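PDB 4FN7: enoyl-CoA hydratase/isomerase family protein from Mycobacterium tuberculosis, which probably acts as an enoyl-CoA hydratase or isomerase of the crotonase family, working on the double bond of unsaturated acyl-CoA thioesters in lipid metabolism. Local coordinates for residues A[137-140]-A[141-144]; A[77-80]-A[81-85]; A[105-108]-A[109-112]. All blocks are in the same frame, centred on the assembly; numbering follows the deposited sequence.

Interaction 1: residues A[137-140]-A[141-144]; sequences IPYA and ALEI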
loop_
_atom_site.group_PDB
_atom_site.type_symbol
_atom_site.label_atom_id
_atom_site.label_comp_id
_atom_site.label_asym_id
_atom_site.label_seq_id
_atom_site.Cartn_x
_atom_site.Cartn_y
_atom_site.Cartn_z
ATOM N N ILE A 137 -7.041 -11.794 -15.487
ATOM C CA ILE A 137 -7.760 -10.637 -14.955
ATOM C C ILE A 137 -7.620 -9.442 -15.893
ATOM O O ILE A 137 -6.503 -9.056 -16.250
ATOM C CB ILE A 137 -7.273 -10.249 -13.555
ATOM C CG1 ILE A 137 -7.415 -11.425 -12.587
ATOM C CG2 ILE A 137 -8.078 -9.057 -13.048
ATOM C CD1 ILE A 137 -6.953 -11.115 -11.165
ATOM N N PRO A 138 -8.755 -8.847 -16.301
ATOM C CA PRO A 138 -8.695 -7.658 -17.157
ATOM C C PRO A 138 -7.955 -6.496 -16.505
ATOM O O PRO A 138 -7.989 -6.331 -15.278
ATOM C CB PRO A 138 -10.170 -7.298 -17.351
ATOM C CG PRO A 138 -10.883 -8.602 -17.225
ATOM C CD PRO A 138 -10.139 -9.320 -16.128
ATOM N N TYR A 139 -7.303 -5.688 -17.330
ATOM C CA TYR A 139 -6.584 -4.526 -16.818
ATOM C C TYR A 139 -7.460 -3.606 -15.964
ATOM O O TYR A 139 -7.012 -3.118 -14.928
ATOM C CB TYR A 139 -5.921 -3.748 -17.955
ATOM C CG TYR A 139 -4.703 -4.440 -18.531
ATOM C CD1 TYR A 139 -3.503 -4.472 -17.830
ATOM C CD2 TYR A 139 -4.751 -5.058 -19.774
ATOM C CE1 TYR A 139 -2.382 -5.101 -18.355
ATOM C CE2 TYR A 139 -3.635 -5.684 -20.307
ATOM C CZ TYR A 139 -2.456 -5.702 -19.591
ATOM O OH TYR A 139 -1.344 -6.324 -20.112
ATOM N N ALA A 140 -8.704 -3.374 -16.378
ATOM C CA ALA A 140 -9.574 -2.488 -15.606
ATOM C C ALA A 140 -9.811 -3.037 -14.200
ATOM O O ALA A 140 -9.847 -2.280 -13.229
ATOM C CB ALA A 140 -10.897 -2.238 -16.329
ATOM N N ALA A 141 -9.969 -4.353 -14.094
ATOM C CA ALA A 141 -10.175 -5.001 -12.802
ATOM C C ALA A 141 -8.930 -4.897 -11.937
ATOM O O ALA A 141 -9.011 -4.646 -10.731
ATOM C CB ALA A 141 -10.559 -6.463 -12.995
ATOM N N LEU A 142 -7.771 -5.109 -12.554
ATOM C CA LEU A 142 -6.513 -4.941 -11.837
ATOM C C LEU A 142 -6.400 -3.541 -11.236
ATOM O O LEU A 142 -5.998 -3.381 -10.088
ATOM C CB LEU A 142 -5.315 -5.237 -12.751
ATOM C CG LEU A 142 -5.147 -6.701 -13.169
ATOM C CD1 LEU A 142 -4.038 -6.835 -14.208
ATOM C CD2 LEU A 142 -4.850 -7.570 -11.961
ATOM N N GLU A 143 -6.766 -2.531 -12.013
ATOM C CA GLU A 143 -6.659 -1.153 -11.544
ATOM C C GLU A 143 -7.611 -0.873 -10.377
ATOM O O GLU A 143 -7.259 -0.155 -9.436
ATOM C CB GLU A 143 -6.890 -0.188 -12.702
ATOM C CG GLU A 143 -5.820 -0.301 -13.788
ATOM C CD GLU A 143 -4.449 0.194 -13.332
ATOM O OE1 GLU A 143 -4.378 0.967 -12.354
ATOM O OE2 GLU A 143 -3.433 -0.185 -13.956
ATOM N N ILE A 144 -8.808 -1.452 -10.430
ATOM C CA ILE A 144 -9.759 -1.313 -9.329
ATOM C C ILE A 144 -9.160 -1.909 -8.054
ATOM O O ILE A 144 -9.179 -1.287 -6.994
ATOM C CB ILE A 144 -11.109 -1.976 -9.667
ATOM C CG1 ILE A 144 -11.788 -1.196 -10.797
ATOM C CG2 ILE A 144 -12.008 -2.012 -8.439
ATOM C CD1 ILE A 144 -12.918 -1.945 -11.463
#
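The first torsions of I137 and L142 bring their branches together. In I137, chi1 of -57° sets CG1 beside the backbone N and CG2 anti to it, so CG2 is the branch turned to the helix that starts two residues later. In L142, chi1 of -69° places CG anti to the carbonyl carbon, and CD2 then reaches back past the helix start. The two side chains meet at an oblique crossing, with CG2 of I137 3.7 Å from CD2 of L142. The same I137 CG2 rests 3.6 Å from A141 CB, so one methyl group bridges two successive residues of the first turn.

P138 occupies the N-cap position, and its carbonyl starts the helical bonding: L142 N lies 3.0 Å from P138 O, with an N-H...O angle of 166°. The next two bonds follow at the same spacing of four residues, E143 N to Y139 O at 3.0 Å and I144 N to A140 O at 3.1 Å. CG of E143 also sits 3.3 Å from Y139 O, while its OE2 forms a salt bridge with K146.

R209 of a second subunit places this turn at the subunit interface: it donates a hydrogen bond to I137 O and makes a cation-pi contact with the Y139 ring. Within the chain, E228 accepts from Y139 N. With I137 just before the N-cap and L142 five residues on, the apolar pair meets the definition of a hydrophobic staple, here at the N-terminus of helix 139-148 and beside a subunit interface.

Interaction 2: residues A[77-80]-A[81-85]; sequences DMLR and GGFEL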
loop_
_atom_site.group_PDB
_atom_site.type_symbol
_atom_site.label_atom_id
_atom_site.label_comp_id
_atom_site.label_asym_id
_atom_site.label_seq_id
_atom_site.Cartn_x
_atom_site.Cartn_y
_atom_site.Cartn_z
ATOM N N ASP A 77 -19.122 -6.753 -24.223
ATOM C CA ASP A 77 -20.131 -5.800 -23.774
ATOM C C ASP A 77 -20.398 -5.901 -22.276
ATOM O O ASP A 77 -20.551 -4.885 -21.603
ATOM C CB ASP A 77 -21.436 -5.997 -24.546
ATOM C CG ASP A 77 -21.318 -5.611 -26.008
ATOM O OD1 ASP A 77 -20.357 -4.901 -26.366
ATOM O OD2 ASP A 77 -22.199 -6.012 -26.800
ATOM N N MET A 78 -20.466 -7.126 -21.754
ATOM C CA MET A 78 -20.711 -7.326 -20.327
ATOM C C MET A 78 -19.549 -6.801 -19.491
ATOM O O MET A 78 -19.760 -6.129 -18.480
ATOM C CB MET A 78 -20.978 -8.799 -20.005
ATOM C CG MET A 78 -21.186 -9.061 -18.523
ATOM S SD MET A 78 -21.581 -10.779 -18.175
ATOM C CE MET A 78 -20.075 -11.571 -18.754
ATOM N N LEU A 79 -18.322 -7.087 -19.919
ATOM C CA LEU A 79 -17.153 -6.601 -19.200
ATOM C C LEU A 79 -17.060 -5.082 -19.260
ATOM O O LEU A 79 -16.849 -4.435 -18.241
ATOM C CB LEU A 79 -15.872 -7.249 -19.724
ATOM C CG LEU A 79 -15.422 -8.479 -18.927
ATOM C CD1 LEU A 79 -16.516 -9.539 -18.882
ATOM C CD2 LEU A 79 -14.135 -9.040 -19.506
ATOM N N ARG A 80 -17.243 -4.509 -20.445
ATOM C CA ARG A 80 -17.221 -3.048 -20.550
ATOM C C ARG A 80 -18.270 -2.411 -19.643
ATOM O O ARG A 80 -17.992 -1.432 -18.956
ATOM C CB ARG A 80 -17.424 -2.588 -21.998
ATOM C CG ARG A 80 -16.193 -2.736 -22.879
ATOM C CD ARG A 80 -16.525 -2.466 -24.342
ATOM N NE ARG A 80 -17.089 -1.137 -24.545
ATOM C CZ ARG A 80 -16.368 -0.048 -24.796
ATOM N NH1 ARG A 80 -15.045 -0.126 -24.878
ATOM N NH2 ARG A 80 -16.969 1.121 -24.968
ATOM N N GLY A 81 -19.478 -2.969 -19.635
ATOM C CA GLY A 81 -20.541 -2.412 -18.815
ATOM C C GLY A 81 -20.229 -2.490 -17.333
ATOM O O GLY A 81 -20.541 -1.573 -16.566
ATOM N N GLY A 82 -19.603 -3.586 -16.917
ATOM C CA GLY A 82 -19.265 -3.778 -15.519
ATOM C C GLY A 82 -18.212 -2.782 -15.080
ATOM O O GLY A 82 -18.305 -2.168 -14.017
ATOM N N PHE A 83 -17.193 -2.612 -15.908
ATOM C CA PHE A 83 -16.129 -1.689 -15.557
ATOM C C PHE A 83 -16.546 -0.229 -15.694
ATOM O O PHE A 83 -16.060 0.623 -14.957
ATOM C CB PHE A 83 -14.856 -2.024 -16.333
ATOM C CG PHE A 83 -14.336 -3.396 -16.028
ATOM C CD1 PHE A 83 -14.207 -3.811 -14.714
ATOM C CD2 PHE A 83 -14.028 -4.284 -17.041
ATOM C CE1 PHE A 83 -13.744 -5.082 -14.410
ATOM C CE2 PHE A 83 -13.566 -5.558 -16.746
ATOM C CZ PHE A 83 -13.428 -5.956 -15.429
ATOM N N GLU A 84 -17.482 0.047 -16.598
ATOM C CA GLU A 84 -18.069 1.384 -16.680
ATOM C C GLU A 84 -18.864 1.715 -15.413
ATOM O O GLU A 84 -18.810 2.837 -14.907
ATOM C CB GLU A 84 -18.970 1.512 -17.908
ATOM C CG GLU A 84 -19.367 2.943 -18.192
ATOM C CD GLU A 84 -18.168 3.791 -18.556
ATOM O OE1 GLU A 84 -17.421 3.389 -19.472
ATOM O OE2 GLU A 84 -17.964 4.848 -17.924
ATOM N N LEU A 85 -19.607 0.736 -14.908
ATOM C CA LEU A 85 -20.307 0.884 -13.639
ATOM C C LEU A 85 -19.314 1.168 -12.506
ATOM O O LEU A 85 -19.545 2.036 -11.663
ATOM C CB LEU A 85 -21.118 -0.378 -13.343
ATOM C CG LEU A 85 -21.989 -0.356 -12.097
ATOM C CD1 LEU A 85 -23.001 0.778 -12.180
ATOM C CD2 LEU A 85 -22.692 -1.691 -11.954
#
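L79 and F83 are an i, i+4 pair on helix 73-90 of the crotonase fold, and their side chains run alongside each other off the same flank of the helix. In F83, chi1 of -61° turns CG back beside the backbone N, that is, toward the preceding turn where L79 sits. L79 takes an uncommon conformation, with chi1 at -95° and, at the second torsion, CD2 rather than CD1 placed anti to CA. The apolar contact is modest, with CE2 of F83 4.1 Å from CG of L79.

The other side chains diverge around the helix. M78 is extended through its first two torsions and packs on F62 and D63, while its carbonyl serves two donors: G82 N at 3.0 Å and the side-chain NE2 of Q31 on helix 28-44. E84 takes a different course. Its chain bends at chi2, and OE1 forms a salt bridge with R219 on helix 200-223. R80, bent at chi3, has the opposite charge, yet its NH2 stays 6.0 Å from OE1 of E84, too far for a direct pair. R80, F83 and E84 all pack on I222 of that same helix 200-223.

The backbone bonds are regular. G81 N reaches D77 O at 2.9 Å, and E84 N reaches R80 O at 2.8 Å; G81 and G82 keep ordinary helical backbone angles.

The carbonyl of L79 shows how closely the ring is seated. F83 N bonds to L79 O at 3.0 Å with an N-H...O angle of 167°, and the ring carbon CD2 of F83 comes to 3.1 Å from that same L79 O.

Interaction 3: residues A[105-108]-A[109-112]; sequences IAMG and AFLL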
loop_
_atom_site.group_PDB
_atom_site.type_symbol
_atom_site.label_atom_id
_atom_site.label_comp_id
_atom_site.label_asym_id
_atom_site.label_seq_id
_atom_site.Cartn_x
_atom_site.Cartn_y
_atom_site.Cartn_z
ATOM N N ILE A 105 -17.401 -12.022 -5.232
ATOM C CA ILE A 105 -16.457 -12.757 -6.063
ATOM C C ILE A 105 -16.295 -12.097 -7.418
ATOM O O ILE A 105 -17.277 -11.695 -8.041
ATOM C CB ILE A 105 -16.945 -14.205 -6.293
ATOM C CG1 ILE A 105 -17.314 -14.875 -4.964
ATOM C CG2 ILE A 105 -15.895 -15.019 -7.063
ATOM C CD1 ILE A 105 -16.144 -15.038 -4.001
ATOM N N ALA A 106 -15.051 -11.996 -7.878
ATOM C CA ALA A 106 -14.757 -11.480 -9.212
ATOM C C ALA A 106 -15.382 -10.092 -9.386
ATOM O O ALA A 106 -15.100 -9.199 -8.591
ATOM C CB ALA A 106 -15.223 -12.471 -10.283
ATOM N N MET A 107 -16.222 -9.890 -10.399
ATOM C CA MET A 107 -16.833 -8.566 -10.575
ATOM C C MET A 107 -17.593 -8.099 -9.323
ATOM O O MET A 107 -17.737 -6.898 -9.103
ATOM C CB MET A 107 -17.750 -8.524 -11.803
ATOM C CG MET A 107 -18.299 -7.130 -12.137
ATOM S SD MET A 107 -17.050 -5.918 -12.658
ATOM C CE MET A 107 -17.535 -4.493 -11.685
ATOM N N GLY A 108 -18.095 -9.035 -8.524
ATOM C CA GLY A 108 -18.687 -8.680 -7.247
ATOM C C GLY A 108 -17.676 -8.024 -6.318
ATOM O O GLY A 108 -17.988 -7.038 -5.648
ATOM N N ALA A 109 -16.466 -8.572 -6.257
ATOM C CA ALA A 109 -15.404 -7.956 -5.465
ATOM C C ALA A 109 -14.968 -6.620 -6.063
ATOM O O ALA A 109 -14.639 -5.691 -5.327
ATOM C CB ALA A 109 -14.206 -8.890 -5.344
ATOM N N PHE A 110 -14.961 -6.516 -7.389
ATOM C CA PHE A 110 -14.565 -5.260 -8.030
ATOM C C PHE A 110 -15.604 -4.176 -7.743
ATOM O O PHE A 110 -15.249 -3.043 -7.434
ATOM C CB PHE A 110 -14.359 -5.434 -9.541
ATOM C CG PHE A 110 -13.477 -6.603 -9.903
ATOM C CD1 PHE A 110 -12.475 -7.032 -9.045
ATOM C CD2 PHE A 110 -13.672 -7.284 -11.090
ATOM C CE1 PHE A 110 -11.679 -8.131 -9.371
ATOM C CE2 PHE A 110 -12.885 -8.384 -11.422
ATOM C CZ PHE A 110 -11.888 -8.804 -10.558
ATOM N N LEU A 111 -16.881 -4.530 -7.837
ATOM C CA LEU A 111 -17.947 -3.597 -7.481
ATOM C C LEU A 111 -17.815 -3.154 -6.021
ATOM O O LEU A 111 -17.898 -1.959 -5.698
ATOM C CB LEU A 111 -19.305 -4.257 -7.720
ATOM C CG LEU A 111 -20.535 -3.448 -7.313
ATOM C CD1 LEU A 111 -20.582 -2.149 -8.079
ATOM C CD2 LEU A 111 -21.805 -4.247 -7.553
ATOM N N LEU A 112 -17.624 -4.116 -5.129
ATOM C CA LEU A 112 -17.473 -3.818 -3.710
ATOM C C LEU A 112 -16.366 -2.778 -3.502
ATOM O O LEU A 112 -16.493 -1.858 -2.689
ATOM C CB LEU A 112 -17.136 -5.102 -2.945
ATOM C CG LEU A 112 -16.913 -4.987 -1.438
ATOM C CD1 LEU A 112 -18.184 -4.550 -0.743
ATOM C CD2 LEU A 112 -16.417 -6.315 -0.878
#
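A Met-aromatic contact between M107 and F110 sits at the N-terminus of helix 107-112, the short helix that follows strand 103-105. In crotonase-fold enzymes the start of this helix characteristically supplies one of the two backbone N-H groups of the oxyanion hole, so the region probably borders the thioester site here too.

A tight turn leads into the helix. A106, at the N-cap, has a positive phi of 55° with psi of -124°, and G108 N bonds to I105 O at 2.8 Å, a geometry close to a type II' turn. The A106 carbonyl then carries several contacts: F110 N bonds to A106 O at 2.9 Å, and A109 N adds a weak, bent bond. F110 also folds its ring under this group, leaving A106 O 3.2 Å above the plane of the F110 ring and over its centre.

M107 meets the ring differently. Its CG is anti to the backbone N and the chain bends at chi2 and chi3, which curls the thioether back to the F110 edge. SD lies in the ring plane, 5.3 Å from the F110 centroid and 83° off the ring normal. E130 and M145 also pack against F110. Beyond the sulfur, the M107 methyl CE settles 3.9 Å from CB of F110 and 4.3 Å from CB of L111.

In the fold
F83 of interaction 2 joins all three contacts, whose centres are 11 to 12 Å apart. Towards interaction 1, CG of F83 lies 3.6 Å from A140 CB and CE1 of F83 3.7 Å from A141 CB; towards interaction 3, F83 CE1 is 3.8 Å from M107 SD. Interactions 1 and 3 also meet directly, with A141 CB 3.4 Å from F110 CE2. Helices 73-90, 107-112 and 139-148, separate in sequence, thus share one apolar core within the crotonase fold. The structure is ligand-free; F83 and A141 back the F110 side of the turn that probably borders the acyl-CoA site.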